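PDB 6RVB: NADH oxidase from Thermus thermophilus, which reduces coenzyme A disulfide at the expense of NADH, using FAD as its bound cofactor. Local coordinates for residues 285-298 with 317-329. Numbering follows the deposited sequence.
Sequences SFHRVLKRPYWLPL and EARFLGVVGTAIF. With NAD (nicotinamide-adenine-dinucleotide), chain F.
Val323 lies between Phe286 and Arg288 and bonds to both through its backbone. Its N donates to Phe286 O at 3.0 Å, while its O receives Arg288 N at 2.7 Å, with the N-H pointing almost straight at it (174°). The two segments run the same way here, making a single parallel beta bridge centred on His287 and Val323. Arg288 adds a side-chain bond: its chain bends about the CG-CD bond (chi3 70°), bringing NH1 back to Leu321 O at 3.0 Å, near the guanidinium edge but tilted somewhat from its plane. NH2 of the same group is bonded to His409 O, so an alanine in place of Arg288 would probably leave both carbonyls without this donor and the irregular chain around Leu321 less firmly held. With CG anti to the backbone N (chi1 -164°), the His287 ring swings back over the chain at Val323 and Val324; Val323 O and Val324 CA lie over one face, Leu290 CD1 over the other. Apolar packing flanks the bridge: Leu296 CD2 rests on Val323 CG2, Val289 CG2 meets Val324 CG2 at 3.8 Å, and Phe320 turns its ring edge to Ser285 CB.

Farther along, both segments reach the nicotinamide half of NAD. Pro297 O accepts a bond from the ribose O2D at 2.7 Å, and Ile328 O takes the carboxamide N7N at 2.7 Å, while Leu298 CD1 packs against Thr326 O.

Outside the pair, Asp421 of the second subunit accepts the backbone N-H groups of Val324 and Gly325. Ser285 OG bonds to His305 of helix 299-313, which links the two segments, and Val289 and Val324 pack on Leu408 of helix 401-409. The hairpin of strands 285-287 and 292-294 is thus joined to the chain entering strand 327-331, an outermost strand, within this chain, of the dimerisation-domain sheet, paired with strand 334-340.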
ATOM      1  N   SER A 285      14.353 -20.268   5.664  1.00 43.77           N
ATOM      2  CA  SER A 285      13.122 -20.233   4.879  1.00 35.03           C
ATOM      3  C   SER A 285      13.504 -20.282   3.402  1.00 41.31           C
ATOM      4  O   SER A 285      14.632 -19.913   3.017  1.00 41.33           O
ATOM      5  CB  SER A 285      12.277 -18.989   5.165  1.00 34.51           C
ATOM      6  OG  SER A 285      12.037 -18.733   6.543  1.00 42.44           O
ATOM      7  N   PHE A 286      12.579 -20.751   2.569  1.00 37.42           N
ATOM      8  CA  PHE A 286      12.885 -20.828   1.136  1.00 38.09           C
ATOM      9  C   PHE A 286      12.709 -19.542   0.432  1.00 35.09           C
ATOM     10  O   PHE A 286      11.649 -18.991   0.453  1.00 37.23           O
ATOM     11  CB  PHE A 286      12.001 -21.832   0.485  1.00 36.27           C
ATOM     12  CG  PHE A 286      12.215 -22.004  -0.987  1.00 37.74           C
ATOM     13  CD1 PHE A 286      13.301 -22.700  -1.484  1.00 45.28           C
ATOM     14  CD2 PHE A 286      11.263 -21.590  -1.882  1.00 36.04           C
ATOM     15  CE1 PHE A 286      13.462 -22.914  -2.846  1.00 38.70           C
ATOM     16  CE2 PHE A 286      11.423 -21.834  -3.220  1.00 34.29           C
ATOM     17  CZ  PHE A 286      12.538 -22.496  -3.686  1.00 33.22           C
ATOM     18  N   HIS A 287      13.752 -19.046  -0.193  1.00 37.92           N
ATOM     19  CA  HIS A 287      13.595 -17.774  -0.884  1.00 40.62           C
ATOM     20  C   HIS A 287      13.093 -17.958  -2.254  1.00 36.61           C
ATOM     21  O   HIS A 287      13.700 -18.619  -3.057  1.00 38.51           O
ATOM     22  CB  HIS A 287      14.899 -17.058  -0.974  1.00 40.49           C
ATOM     23  CG  HIS A 287      14.778 -15.612  -1.309  1.00 44.30           C
ATOM     24  ND1 HIS A 287      15.183 -14.617  -0.446  1.00 41.40           N
ATOM     25  CD2 HIS A 287      14.380 -15.000  -2.437  1.00 41.65           C
ATOM     26  CE1 HIS A 287      14.994 -13.445  -1.017  1.00 41.01           C
ATOM     27  NE2 HIS A 287      14.489 -13.657  -2.217  1.00 47.63           N
ATOM     28  N   ARG A 288      11.988 -17.351  -2.549  1.00 37.11           N
ATOM     29  CA  ARG A 288      11.376 -17.601  -3.861  1.00 40.75           C
ATOM     30  C   ARG A 288      11.984 -16.985  -5.117  1.00 40.83           C
ATOM     31  O   ARG A 288      11.663 -17.482  -6.189  1.00 44.14           O
ATOM     32  CB  ARG A 288       9.870 -17.314  -3.824  1.00 36.33           C
ATOM     33  CG  ARG A 288       9.170 -18.259  -2.923  1.00 41.99           C
ATOM     34  CD  ARG A 288       7.744 -17.919  -2.638  1.00 43.94           C
ATOM     35  NE  ARG A 288       6.854 -18.102  -3.780  1.00 50.93           N
ATOM     36  CZ  ARG A 288       6.215 -19.215  -4.100  1.00 55.51           C
ATOM     37  NH1 ARG A 288       6.316 -20.328  -3.397  1.00 71.96           N
ATOM     38  NH2 ARG A 288       5.466 -19.207  -5.138  1.00 56.91           N
ATOM     39  N   VAL A 289      12.810 -15.929  -4.976  1.00 38.73           N
ATOM     40  CA  VAL A 289      13.554 -15.340  -6.062  1.00 35.65           C
ATOM     41  C   VAL A 289      14.792 -16.137  -6.246  1.00 36.82           C
ATOM     42  O   VAL A 289      15.032 -16.582  -7.353  1.00 42.28           O
ATOM     43  CB  VAL A 289      13.853 -13.877  -5.811  1.00 40.62           C
ATOM     44  CG1 VAL A 289      14.433 -13.251  -7.028  1.00 32.93           C
ATOM     45  CG2 VAL A 289      12.587 -13.151  -5.361  1.00 35.61           C
ATOM     46  N   LEU A 290      15.555 -16.368  -5.172  1.00 37.25           N
ATOM     47  CA  LEU A 290      16.836 -17.045  -5.280  1.00 37.24           C
ATOM     48  C   LEU A 290      16.679 -18.534  -5.498  1.00 41.54           C
ATOM     49  O   LEU A 290      17.590 -19.186  -5.967  1.00 43.91           O
ATOM     50  CB  LEU A 290      17.659 -16.795  -4.055  1.00 42.46           C
ATOM     51  CG  LEU A 290      18.120 -15.382  -3.793  1.00 43.18           C
ATOM     52  CD1 LEU A 290      18.589 -15.253  -2.342  1.00 29.39           C
ATOM     53  CD2 LEU A 290      19.166 -15.137  -4.771  1.00 36.68           C
ATOM     54  N   LYS A 291      15.507 -19.060  -5.200  1.00 43.97           N
ATOM     55  CA  LYS A 291      15.199 -20.494  -5.237  1.00 39.84           C
ATOM     56  C   LYS A 291      16.143 -21.379  -4.498  1.00 41.52           C
ATOM     57  O   LYS A 291      16.565 -22.370  -5.015  1.00 48.20           O
ATOM     58  CB  LYS A 291      15.020 -21.026  -6.651  1.00 39.29           C
ATOM     59  CG  LYS A 291      14.216 -20.104  -7.584  1.00 44.05           C
ATOM     60  CD  LYS A 291      12.798 -20.491  -7.917  1.00 52.26           C
ATOM     61  CE  LYS A 291      12.272 -19.705  -9.127  1.00 69.49           C
ATOM     62  NZ  LYS A 291      13.259 -19.752 -10.328  1.00 78.12           N
ATOM     63  N   ARG A 292      16.446 -21.027  -3.266  1.00 43.83           N
ATOM     64  CA  ARG A 292      17.201 -21.825  -2.349  1.00 38.46           C
ATOM     65  C   ARG A 292      16.820 -21.382  -0.935  1.00 41.63           C
ATOM     66  O   ARG A 292      16.050 -20.485  -0.731  1.00 44.50           O
ATOM     67  CB  ARG A 292      18.661 -21.607  -2.598  1.00 36.62           C
ATOM     68  CG  ARG A 292      19.086 -20.263  -2.436  1.00 35.91           C
ATOM     69  CD  ARG A 292      20.465 -20.136  -2.756  1.00 38.72           C
ATOM     70  NE  ARG A 292      21.053 -18.912  -2.245  1.00 45.95           N
ATOM     71  CZ  ARG A 292      21.554 -17.990  -3.046  1.00 49.46           C
ATOM     72  NH1 ARG A 292      21.508 -18.137  -4.350  1.00 40.95           N
ATOM     73  NH2 ARG A 292      22.102 -16.921  -2.531  1.00 51.60           N
ATOM     74  N   PRO A 293      17.315 -22.058   0.066  1.00 45.44           N
ATOM     75  CA  PRO A 293      17.115 -21.635   1.445  1.00 47.17           C
ATOM     76  C   PRO A 293      17.892 -20.377   1.761  1.00 44.82           C
ATOM     77  O   PRO A 293      18.936 -20.108   1.170  1.00 43.03           O
ATOM     78  CB  PRO A 293      17.717 -22.793   2.219  1.00 46.62           C
ATOM     79  CG  PRO A 293      17.651 -23.880   1.347  1.00 38.43           C
ATOM     80  CD  PRO A 293      17.895 -23.393   0.014  1.00 47.99           C
ATOM     81  N   TYR A 294      17.384 -19.672   2.749  1.00 46.31           N
ATOM     82  CA  TYR A 294      17.739 -18.301   3.007  1.00 45.21           C
ATOM     83  C   TYR A 294      17.390 -17.962   4.485  1.00 44.48           C
ATOM     84  O   TYR A 294      16.591 -18.631   5.060  1.00 45.40           O
ATOM     85  CB  TYR A 294      16.959 -17.466   2.016  1.00 34.46           C
ATOM     86  CG  TYR A 294      17.331 -16.056   2.032  1.00 44.89           C
ATOM     87  CD1 TYR A 294      18.476 -15.586   1.394  1.00 48.64           C
ATOM     88  CD2 TYR A 294      16.578 -15.189   2.731  1.00 46.48           C
ATOM     89  CE1 TYR A 294      18.853 -14.251   1.495  1.00 48.06           C
ATOM     90  CE2 TYR A 294      16.911 -13.873   2.807  1.00 58.26           C
ATOM     91  CZ  TYR A 294      18.049 -13.377   2.205  1.00 56.81           C
ATOM     92  OH  TYR A 294      18.242 -12.009   2.363  1.00 53.52           O
ATOM     93  N   TRP A 295      17.999 -16.984   5.127  1.00 37.30           N
ATOM     94  CA  TRP A 295      17.666 -16.762   6.498  1.00 36.70           C
ATOM     95  C   TRP A 295      17.035 -15.444   6.588  1.00 40.62           C
ATOM     96  O   TRP A 295      17.661 -14.490   6.328  1.00 55.94           O
ATOM     97  CB  TRP A 295      18.911 -16.816   7.409  1.00 35.34           C
ATOM     98  CG  TRP A 295      18.625 -16.669   8.888  1.00 32.98           C
ATOM     99  CD1 TRP A 295      17.641 -17.269   9.557  1.00 37.89           C
ATOM    100  CD2 TRP A 295      19.354 -15.900   9.871  1.00 41.42           C
ATOM    101  NE1 TRP A 295      17.641 -16.908  10.859  1.00 37.07           N
ATOM    102  CE2 TRP A 295      18.700 -16.078  11.093  1.00 42.02           C
ATOM    103  CE3 TRP A 295      20.473 -15.067   9.840  1.00 27.05           C
ATOM    104  CZ2 TRP A 295      19.109 -15.478  12.223  1.00 39.42           C
ATOM    105  CZ3 TRP A 295      20.831 -14.485  10.967  1.00 31.74           C
ATOM    106  CH2 TRP A 295      20.148 -14.658  12.125  1.00 36.45           C
ATOM    107  N   LEU A 296      15.779 -15.364   6.945  1.00 44.35           N
ATOM    108  CA  LEU A 296      15.101 -14.098   6.987  1.00 35.10           C
ATOM    109  C   LEU A 296      14.401 -13.899   8.386  1.00 41.20           C
ATOM    110  O   LEU A 296      13.206 -14.051   8.531  1.00 42.61           O
ATOM    111  CB  LEU A 296      14.151 -14.024   5.785  1.00 30.26           C
ATOM    112  CG  LEU A 296      13.201 -12.865   5.695  1.00 36.34           C
ATOM    113  CD1 LEU A 296      14.065 -11.758   5.246  1.00 26.80           C
ATOM    114  CD2 LEU A 296      12.252 -13.157   4.681  1.00 36.78           C
ATOM    115  N   PRO A 297      15.172 -13.520   9.413  1.00 39.64           N
ATOM    116  CA  PRO A 297      14.677 -13.338  10.763  1.00 35.31           C
ATOM    117  C   PRO A 297      13.778 -12.181  10.999  1.00 37.83           C
ATOM    118  O   PRO A 297      14.111 -11.329  11.789  1.00 49.56           O
ATOM    119  CB  PRO A 297      15.935 -13.092  11.545  1.00 37.60           C
ATOM    120  CG  PRO A 297      17.003 -13.545  10.760  1.00 37.51           C
ATOM    121  CD  PRO A 297      16.621 -13.374   9.355  1.00 34.00           C
ATOM    122  N   LEU A 298      12.625 -12.171  10.379  1.00 40.21           N
ATOM    123  CA  LEU A 298      11.602 -11.171  10.677  1.00 42.00           C
ATOM    124  C   LEU A 298      10.494 -11.799  11.451  1.00 44.58           C
ATOM    125  O   LEU A 298      10.354 -12.990  11.431  1.00 50.40           O
ATOM    126  CB  LEU A 298      11.020 -10.598   9.387  1.00 38.77           C
ATOM    127  CG  LEU A 298      12.142 -10.030   8.527  1.00 36.97           C
ATOM    128  CD1 LEU A 298      11.693  -9.957   7.201  1.00 32.97           C
ATOM    129  CD2 LEU A 298      12.590  -8.699   8.975  1.00 42.06           C
ATOM    130  N   GLU A 317      -3.743 -29.691   7.767  1.00 46.74           N
ATOM    131  CA  GLU A 317      -2.906 -29.564   6.623  1.00 55.08           C
ATOM    132  C   GLU A 317      -2.422 -28.116   6.526  1.00 56.42           C
ATOM    133  O   GLU A 317      -3.212 -27.200   6.434  1.00 45.57           O
ATOM    134  CB  GLU A 317      -3.666 -29.941   5.345  1.00 59.77           C
ATOM    135  CG  GLU A 317      -2.936 -29.554   4.068  1.00 70.86           C
ATOM    136  CD  GLU A 317      -3.749 -29.812   2.839  1.00 99.02           C
ATOM    137  OE1 GLU A 317      -5.006 -29.570   2.964  1.00 78.88           O
ATOM    138  OE2 GLU A 317      -3.113 -30.237   1.795  1.00101.74           O
ATOM    139  N   ALA A 318      -1.114 -27.882   6.526  1.00 52.97           N
ATOM    140  CA  ALA A 318      -0.671 -26.527   6.395  1.00 39.17           C
ATOM    141  C   ALA A 318       0.711 -26.632   5.816  1.00 41.13           C
ATOM    142  O   ALA A 318       1.409 -27.562   6.155  1.00 45.93           O
ATOM    143  CB  ALA A 318      -0.641 -25.938   7.720  1.00 38.31           C
ATOM    144  N   ARG A 319       1.086 -25.738   4.898  1.00 38.68           N
ATOM    145  CA  ARG A 319       2.444 -25.741   4.341  1.00 40.79           C
ATOM    146  C   ARG A 319       2.960 -24.305   4.387  1.00 42.12           C
ATOM    147  O   ARG A 319       2.171 -23.408   4.333  1.00 52.27           O
ATOM    148  CB  ARG A 319       2.478 -26.280   2.949  1.00 35.13           C
ATOM    149  CG  ARG A 319       2.209 -27.702   2.834  1.00 41.17           C
ATOM    150  CD  ARG A 319       2.699 -28.364   1.517  1.00 44.34           C
ATOM    151  NE  ARG A 319       2.997 -29.728   1.845  1.00 55.31           N
ATOM    152  CZ  ARG A 319       4.149 -30.338   1.664  1.00 63.38           C
ATOM    153  NH1 ARG A 319       5.115 -29.705   1.080  1.00 57.56           N
ATOM    154  NH2 ARG A 319       4.335 -31.591   2.074  1.00 66.53           N
ATOM    155  N   PHE A 320       4.251 -24.092   4.622  1.00 43.78           N
ATOM    156  CA  PHE A 320       4.877 -22.782   4.518  1.00 40.36           C
ATOM    157  C   PHE A 320       5.654 -22.695   3.199  1.00 45.13           C
ATOM    158  O   PHE A 320       6.603 -23.456   2.976  1.00 43.49           O
ATOM    159  CB  PHE A 320       5.784 -22.492   5.694  1.00 33.66           C
ATOM    160  CG  PHE A 320       6.493 -21.181   5.579  1.00 42.39           C
ATOM    161  CD1 PHE A 320       5.794 -19.985   5.671  1.00 43.60           C
ATOM    162  CD2 PHE A 320       7.877 -21.116   5.374  1.00 46.29           C
ATOM    163  CE1 PHE A 320       6.437 -18.766   5.558  1.00 39.33           C
ATOM    164  CE2 PHE A 320       8.535 -19.872   5.281  1.00 43.47           C
ATOM    165  CZ  PHE A 320       7.821 -18.721   5.368  1.00 35.23           C
ATOM    166  N   LEU A 321       5.241 -21.771   2.325  1.00 45.74           N
ATOM    167  CA  LEU A 321       5.707 -21.768   0.969  1.00 42.46           C
ATOM    168  C   LEU A 321       6.788 -20.836   0.581  1.00 44.50           C
ATOM    169  O   LEU A 321       7.150 -20.811  -0.566  1.00 47.20           O
ATOM    170  CB  LEU A 321       4.538 -21.536   0.069  1.00 42.83           C
ATOM    171  CG  LEU A 321       3.462 -22.617   0.092  1.00 35.15           C
ATOM    172  CD1 LEU A 321       2.442 -22.300  -0.938  1.00 34.29           C
ATOM    173  CD2 LEU A 321       3.990 -23.937  -0.304  1.00 41.58           C
ATOM    174  N   GLY A 322       7.301 -20.072   1.510  1.00 40.37           N
ATOM    175  CA  GLY A 322       8.470 -19.289   1.228  1.00 37.28           C
ATOM    176  C   GLY A 322       8.406 -17.824   1.562  1.00 43.39           C
ATOM    177  O   GLY A 322       7.371 -17.324   2.015  1.00 46.85           O
ATOM    178  N   VAL A 323       9.519 -17.129   1.339  1.00 40.68           N
ATOM    179  CA  VAL A 323       9.536 -15.696   1.443  1.00 37.39           C
ATOM    180  C   VAL A 323      10.215 -15.099   0.206  1.00 43.99           C
ATOM    181  O   VAL A 323      10.813 -15.759  -0.649  1.00 41.00           O
ATOM    182  CB  VAL A 323      10.257 -15.277   2.694  1.00 33.99           C
ATOM    183  CG1 VAL A 323       9.628 -15.941   3.842  1.00 36.49           C
ATOM    184  CG2 VAL A 323      11.767 -15.654   2.596  1.00 31.03           C
ATOM    185  N   VAL A 324      10.115 -13.805   0.138  1.00 41.63           N
ATOM    186  CA  VAL A 324      10.708 -13.120  -0.936  1.00 37.36           C
ATOM    187  C   VAL A 324      11.678 -11.987  -0.397  1.00 41.47           C
ATOM    188  O   VAL A 324      12.463 -11.370  -1.138  1.00 41.49           O
ATOM    189  CB  VAL A 324       9.553 -12.707  -1.777  1.00 31.40           C
ATOM    190  CG1 VAL A 324       9.475 -11.273  -1.921  1.00 41.05           C
ATOM    191  CG2 VAL A 324       9.631 -13.370  -3.015  1.00 32.55           C
ATOM    192  N   GLY A 325      11.632 -11.741   0.918  1.00 43.25           N
ATOM    193  CA  GLY A 325      12.470 -10.744   1.555  1.00 33.20           C
ATOM    194  C   GLY A 325      11.858  -9.395   1.874  1.00 40.63           C
ATOM    195  O   GLY A 325      12.590  -8.455   2.047  1.00 43.32           O
ATOM    196  N   THR A 326      10.543  -9.290   1.949  1.00 36.26           N
ATOM    197  CA  THR A 326       9.921  -7.982   2.211  1.00 35.28           C
ATOM    198  C   THR A 326      10.214  -7.466   3.604  1.00 31.97           C
ATOM    199  O   THR A 326      10.068  -8.232   4.538  1.00 38.60           O
ATOM    200  CB  THR A 326       8.412  -8.045   2.011  1.00 35.07           C
ATOM    201  OG1 THR A 326       8.124  -8.718   0.770  1.00 36.33           O
ATOM    202  CG2 THR A 326       7.799  -6.737   2.059  1.00 29.06           C
ATOM    203  N   ALA A 327      10.685  -6.223   3.717  1.00 30.10           N
ATOM    204  CA  ALA A 327      10.951  -5.596   5.011  1.00 32.96           C
ATOM    205  C   ALA A 327      10.624  -4.136   5.030  1.00 36.92           C
ATOM    206  O   ALA A 327      10.888  -3.459   4.082  1.00 46.94           O
ATOM    207  CB  ALA A 327      12.343  -5.786   5.418  1.00 27.98           C
ATOM    208  N   ILE A 328      10.066  -3.628   6.103  1.00 33.39           N
ATOM    209  CA  ILE A 328       9.818  -2.200   6.181  1.00 33.43           C
ATOM    210  C   ILE A 328      10.239  -1.702   7.582  1.00 41.39           C
ATOM    211  O   ILE A 328      10.125  -2.465   8.560  1.00 45.33           O
ATOM    212  CB  ILE A 328       8.380  -1.909   5.845  1.00 31.28           C
ATOM    213  CG1 ILE A 328       8.162  -0.434   5.776  1.00 31.28           C
ATOM    214  CG2 ILE A 328       7.412  -2.429   6.868  1.00 30.21           C
ATOM    215  CD1 ILE A 328       6.769  -0.122   5.528  1.00 30.29           C
ATOM    216  N   PHE A 329      10.810  -0.504   7.670  1.00 31.70           N
ATOM    217  CA  PHE A 329      11.107   0.081   8.947  1.00 35.66           C
ATOM    218  C   PHE A 329      10.899   1.578   8.934  1.00 39.95           C
ATOM    219  O   PHE A 329      10.728   2.160   7.918  1.00 41.88           O
ATOM    220  CB  PHE A 329      12.484  -0.308   9.465  1.00 39.44           C
ATOM    221  CG  PHE A 329      13.632   0.351   8.752  1.00 39.77           C
ATOM    222  CD1 PHE A 329      14.167  -0.203   7.656  1.00 44.70           C
ATOM    223  CD2 PHE A 329      14.174   1.497   9.177  1.00 41.44           C
ATOM    224  CE1 PHE A 329      15.169   0.400   6.984  1.00 44.58           C
ATOM    225  CE2 PHE A 329      15.190   2.072   8.511  1.00 41.00           C
ATOM    226  CZ  PHE A 329      15.673   1.533   7.431  1.00 42.07           C
TER
HETATM  227  PA  NAD F 502      22.194  -5.776  10.457  1.00 39.40           P
HETATM  228  O1A NAD F 502      20.906  -5.412   9.759  1.00 44.89           O
HETATM  229  O2A NAD F 502      22.952  -6.920  10.023  1.00 45.18           O
HETATM  230  O5B NAD F 502      23.230  -4.521  10.438  1.00 67.72           O
HETATM  231  C5B NAD F 502      24.019  -3.937   9.344  1.00 75.24           C
HETATM  232  C4B NAD F 502      25.550  -3.851   9.664  1.00 53.48           C
HETATM  233  O4B NAD F 502      26.709  -3.177   9.098  1.00 40.38           O
HETATM  234  C3B NAD F 502      25.456  -3.240  10.973  1.00 49.26           C
HETATM  235  O3B NAD F 502      24.805  -4.244  11.637  1.00 54.82           O
HETATM  236  C2B NAD F 502      26.913  -3.204  11.310  1.00 52.79           C
HETATM  237  O2B NAD F 502      27.595  -4.086  12.190  1.00 59.40           O
HETATM  238  C1B NAD F 502      27.631  -3.597  10.111  1.00 46.51           C
HETATM  239  N9A NAD F 502      28.664  -2.886  10.965  1.00 65.64           N
HETATM  240  C8A NAD F 502      28.863  -1.506  11.246  1.00 70.41           C
HETATM  241  N7A NAD F 502      29.904  -1.211  12.106  1.00 48.98           N
HETATM  242  C5A NAD F 502      30.359  -2.416  12.411  1.00 49.26           C
HETATM  243  C6A NAD F 502      31.386  -2.648  13.221  1.00 44.70           C
HETATM  244  N6A NAD F 502      31.891  -1.568  13.679  1.00 45.89           N
HETATM  245  N1A NAD F 502      31.761  -3.930  13.500  1.00 53.95           N
HETATM  246  C2A NAD F 502      30.987  -4.925  12.877  1.00 75.34           C
HETATM  247  N3A NAD F 502      29.886  -4.698  12.044  1.00 39.76           N
HETATM  248  C4A NAD F 502      29.606  -3.452  11.799  1.00 47.80           C
HETATM  249  O3  NAD F 502      21.799  -6.134  11.925  1.00 49.52           O
HETATM  250  PN  NAD F 502      20.700  -5.524  12.943  1.00 47.31           P
HETATM  251  O1N NAD F 502      21.327  -5.948  14.291  1.00 45.87           O
HETATM  252  O2N NAD F 502      20.366  -4.116  12.720  1.00 47.46           O
HETATM  253  O5D NAD F 502      19.413  -6.306  12.437  1.00 39.17           O
HETATM  254  C5D NAD F 502      18.560  -6.946  13.357  1.00 64.14           C
HETATM  255  C4D NAD F 502      17.529  -7.926  12.776  1.00 58.14           C
HETATM  256  O4D NAD F 502      16.332  -8.085  13.580  1.00 61.09           O
HETATM  257  C3D NAD F 502      17.147  -7.413  11.410  1.00 68.29           C
HETATM  258  O3D NAD F 502      17.989  -7.840  10.317  1.00 82.46           O
HETATM  259  C2D NAD F 502      15.770  -7.998  11.360  1.00 71.48           C
HETATM  260  O2D NAD F 502      15.883  -9.361  11.150  1.00 76.44           O
HETATM  261  C1D NAD F 502      15.237  -7.856  12.759  1.00 62.96           C
HETATM  262  N1N NAD F 502      14.788  -6.442  12.724  1.00 71.16           N
HETATM  263  C2N NAD F 502      13.857  -6.064  11.762  1.00 83.83           C
HETATM  264  C3N NAD F 502      13.373  -4.742  11.620  1.00 83.00           C
HETATM  265  C7N NAD F 502      12.341  -4.360  10.556  1.00 76.04           C
HETATM  266  O7N NAD F 502      12.046  -5.172   9.442  1.00 68.52           O
HETATM  267  N7N NAD F 502      11.701  -3.190  10.671  1.00 69.47           N
HETATM  268  C4N NAD F 502      13.860  -3.766  12.506  1.00 71.17           C
HETATM  269  C5N NAD F 502      14.803  -4.125  13.455  1.00 74.16           C
HETATM  270  C6N NAD F 502      15.260  -5.455  13.545  1.00 75.82           C